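Local coordinates for Serine/threonine-protein kinase PknI (Mycobacterium tuberculosis, PDB 5XLL) that phosphorylates proteins on serine and threonine as a membrane-bound kinase that slows mycobacterial growth in the infected host, its extracellular sensor domain forming a dimer, at residues E46-A51 and L71-E76. Sequence-based numbering, arbitrary orientation.
Sequences ECLAAA and LMQFGE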
ATOM      1  N   GLU B  46     -14.048   0.140  15.819  1.00110.90           N
ATOM      2  CA  GLU B  46     -13.696   0.351  14.405  1.00104.17           C
ATOM      3  C   GLU B  46     -14.899   0.682  13.506  1.00 97.31           C
ATOM      4  O   GLU B  46     -16.021   0.211  13.736  1.00 99.09           O
ATOM      5  CB  GLU B  46     -12.951  -0.861  13.841  1.00104.22           C
ATOM      6  CG  GLU B  46     -13.853  -2.010  13.432  1.00102.02           C
ATOM      7  CD  GLU B  46     -13.247  -3.359  13.749  1.00113.96           C
ATOM      8  OE1 GLU B  46     -13.215  -3.721  14.950  1.00115.75           O
ATOM      9  OE2 GLU B  46     -12.801  -4.052  12.801  1.00113.93           O
ATOM     10  N   CYS B  47     -14.656   1.486  12.474  1.00 81.48           N
ATOM     11  CA  CYS B  47     -15.707   1.878  11.535  1.00 73.14           C
ATOM     12  C   CYS B  47     -15.647   1.101  10.223  1.00 69.17           C
ATOM     13  O   CYS B  47     -14.562   0.792   9.717  1.00 66.42           O
ATOM     14  CB  CYS B  47     -15.627   3.371  11.237  1.00 66.16           C
ATOM     15  SG  CYS B  47     -16.023   4.405  12.645  1.00 78.19           S
ATOM     16  N   LEU B  48     -16.819   0.785   9.679  1.00 62.08           N
ATOM     17  CA  LEU B  48     -16.912   0.109   8.389  1.00 54.42           C
ATOM     18  C   LEU B  48     -17.842   0.898   7.481  1.00 47.85           C
ATOM     19  O   LEU B  48     -18.773   1.550   7.956  1.00 48.23           O
ATOM     20  CB  LEU B  48     -17.450  -1.315   8.555  1.00 52.98           C
ATOM     21  CG  LEU B  48     -16.690  -2.231   9.505  1.00 61.86           C
ATOM     22  CD1 LEU B  48     -17.397  -3.578   9.702  1.00 60.68           C
ATOM     23  CD2 LEU B  48     -15.286  -2.428   8.973  1.00 62.00           C
ATOM     24  N   ALA B  49     -17.587   0.856   6.177  1.00 48.09           N
ATOM     25  CA  ALA B  49     -18.539   1.403   5.225  1.00 45.14           C
ATOM     26  C   ALA B  49     -18.876   0.367   4.170  1.00 47.02           C
ATOM     27  O   ALA B  49     -18.039  -0.483   3.824  1.00 42.94           O
ATOM     28  CB  ALA B  49     -18.019   2.656   4.587  1.00 38.45           C
ATOM     29  N   ALA B  50     -20.108   0.441   3.670  1.00 41.57           N
ATOM     30  CA  ALA B  50     -20.543  -0.420   2.572  1.00 45.83           C
ATOM     31  C   ALA B  50     -21.157   0.429   1.473  1.00 39.88           C
ATOM     32  O   ALA B  50     -21.710   1.517   1.727  1.00 38.47           O
ATOM     33  CB  ALA B  50     -21.530  -1.502   3.045  1.00 47.45           C
ATOM     34  N   ALA B  51     -21.058  -0.070   0.246  1.00 41.18           N
ATOM     35  CA  ALA B  51     -21.528   0.686  -0.902  1.00 41.14           C
ATOM     36  C   ALA B  51     -22.188  -0.227  -1.923  1.00 46.75           C
ATOM     37  O   ALA B  51     -21.654  -1.302  -2.261  1.00 41.20           O
ATOM     38  CB  ALA B  51     -20.380   1.470  -1.551  1.00 39.47           C
ATOM     39  N   LEU B  71     -17.123  -3.208   0.287  1.00 41.72           N
ATOM     40  CA  LEU B  71     -16.773  -3.070   1.688  1.00 42.58           C
ATOM     41  C   LEU B  71     -15.479  -2.267   1.868  1.00 46.81           C
ATOM     42  O   LEU B  71     -14.449  -2.591   1.275  1.00 46.99           O
ATOM     43  CB  LEU B  71     -16.620  -4.453   2.333  1.00 51.94           C
ATOM     44  CG  LEU B  71     -17.267  -4.681   3.712  1.00 62.37           C
ATOM     45  CD1 LEU B  71     -16.310  -4.390   4.861  1.00 59.40           C
ATOM     46  CD2 LEU B  71     -18.541  -3.842   3.852  1.00 61.54           C
HETATM   47  N   MSE B  72     -15.537  -1.231   2.701  1.00 38.99           N
HETATM   48  CA  MSE B  72     -14.346  -0.480   3.070  1.00 48.26           C
HETATM   49  C   MSE B  72     -14.239  -0.384   4.581  1.00 51.73           C
HETATM   50  O   MSE B  72     -15.249  -0.268   5.282  1.00 52.02           O
HETATM   51  CB  MSE B  72     -14.366   0.933   2.478  1.00 40.61           C
HETATM   52  CG  MSE B  72     -14.455   0.990   0.958  1.00 42.78           C
HETATM   53 SE   MSE B  72     -13.978   2.817   0.335  0.87 48.25          SE
HETATM   54  CE  MSE B  72     -11.999   2.539   0.325  1.00 37.68           C
ATOM     55  N   GLN B  73     -13.009  -0.427   5.077  1.00 55.28           N
ATOM     56  CA  GLN B  73     -12.741  -0.288   6.507  1.00 57.81           C
ATOM     57  C   GLN B  73     -11.799   0.902   6.752  1.00 58.37           C
ATOM     58  O   GLN B  73     -10.802   1.103   6.026  1.00 55.87           O
ATOM     59  CB  GLN B  73     -12.124  -1.576   7.052  1.00 60.01           C
ATOM     60  CG  GLN B  73     -11.856  -1.541   8.547  1.00 74.16           C
ATOM     61  CD  GLN B  73     -11.307  -2.860   9.078  1.00 85.11           C
ATOM     62  OE1 GLN B  73     -11.002  -3.782   8.311  1.00 85.59           O
ATOM     63  NE2 GLN B  73     -11.180  -2.954  10.403  1.00 90.25           N
ATOM     64  N   PHE B  74     -12.117   1.702   7.760  1.00 47.71           N
ATOM     65  CA  PHE B  74     -11.261   2.814   8.109  1.00 51.09           C
ATOM     66  C   PHE B  74     -10.259   2.423   9.189  1.00 60.95           C
ATOM     67  O   PHE B  74     -10.639   1.991  10.284  1.00 62.55           O
ATOM     68  CB  PHE B  74     -12.070   4.018   8.586  1.00 50.21           C
ATOM     69  CG  PHE B  74     -11.241   5.268   8.729  1.00 55.37           C
ATOM     70  CD1 PHE B  74     -10.600   5.562   9.933  1.00 59.84           C
ATOM     71  CD2 PHE B  74     -11.070   6.128   7.648  1.00 50.09           C
ATOM     72  CE1 PHE B  74      -9.813   6.707  10.065  1.00 59.92           C
ATOM     73  CE2 PHE B  74     -10.278   7.271   7.765  1.00 54.29           C
ATOM     74  CZ  PHE B  74      -9.653   7.567   8.979  1.00 55.13           C
ATOM     75  N   GLY B  75      -8.979   2.594   8.877  1.00 54.35           N
ATOM     76  CA  GLY B  75      -7.931   2.408   9.861  1.00 58.03           C
ATOM     77  C   GLY B  75      -6.655   3.118   9.457  1.00 60.23           C
ATOM     78  O   GLY B  75      -6.336   3.207   8.257  1.00 51.30           O
ATOM     79  N   GLU B  76      -5.935   3.619  10.464  1.00 68.15           N
ATOM     80  CA  GLU B  76      -4.634   4.244  10.256  1.00 66.72           C
ATOM     81  C   GLU B  76      -4.747   5.407   9.283  1.00 63.75           C
ATOM     82  O   GLU B  76      -3.990   5.486   8.308  1.00 61.01           O
ATOM     83  CB  GLU B  76      -3.613   3.212   9.753  1.00 64.70           C
ATOM     84  CG  GLU B  76      -2.959   2.388  10.866  1.00 70.80           C
ATOM     85  CD  GLU B  76      -3.947   1.529  11.642  1.00 80.99           C
ATOM     86  OE1 GLU B  76      -4.376   0.491  11.084  1.00 78.64           O
ATOM     87  OE2 GLU B  76      -4.275   1.882  12.810  1.00 83.64           O
TER
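The flat amide of Gln-73 has Leu-48 and Glu-46 on one and the same face, on the antiparallel beta sheet of the extracellular sensor domain. Leu-48 CD2 lies over that face, 3.6 Å from Gln-73 CG, while the Glu-46 carboxylate comes in above the NE2 end. The two polar groups are nearly parallel (11° between planes) but not in one plane: Glu-46 OE2 stands off the amide plane, 3.1 Å from Gln-73 NE2. This offset makes the angle too poor for a hydrogen bond, and Glu-46 is poorly ordered, so the approach is a loose polar one. On the opposite face of the sheet the other flat group, the Phe-74 ring, meets Trp-79 edge-to-face.

Gln-73 holds CG anti to its backbone N (chi1 -178°) and stays extended, which carries its methylenes alongside the leucine and its polar end on towards the glutamate; a long side chain with an apolar stem and a polar head suits this partly exposed face.

Neighbouring strands 47-53 and 70-75 run antiparallel, their axes 4.7 Å apart at the closest. Leu-48 and Gln-73 form a non-hydrogen-bonded pair; on their face Ala-50 CB lies 3.9 Å from Leu-71 CD2, while Val-154 and Pro-157 pack over Ala-50. With Phe-74, the other face carries Cys-47, Ala-49 and Met-72 (selenomethionine). Ala-49, too small to hold its neighbours apart, touches Trp-79 and Thr-40. The long, flexible Met-72 is buried and touches both Phe-38 of strand 36-42 and Trp-79 of strand 78-91. Cys-47 ties this strand's start to Cys-42 through a disulfide that closes the turn from strand 36-42.

The backbone grip centres on Ala-49 and Met-72, a hydrogen-bonded pair with two almost straight bonds: Met-72 N donates to Ala-49 O at 2.8 Å, and Ala-49 N to Met-72 O at 2.7 Å.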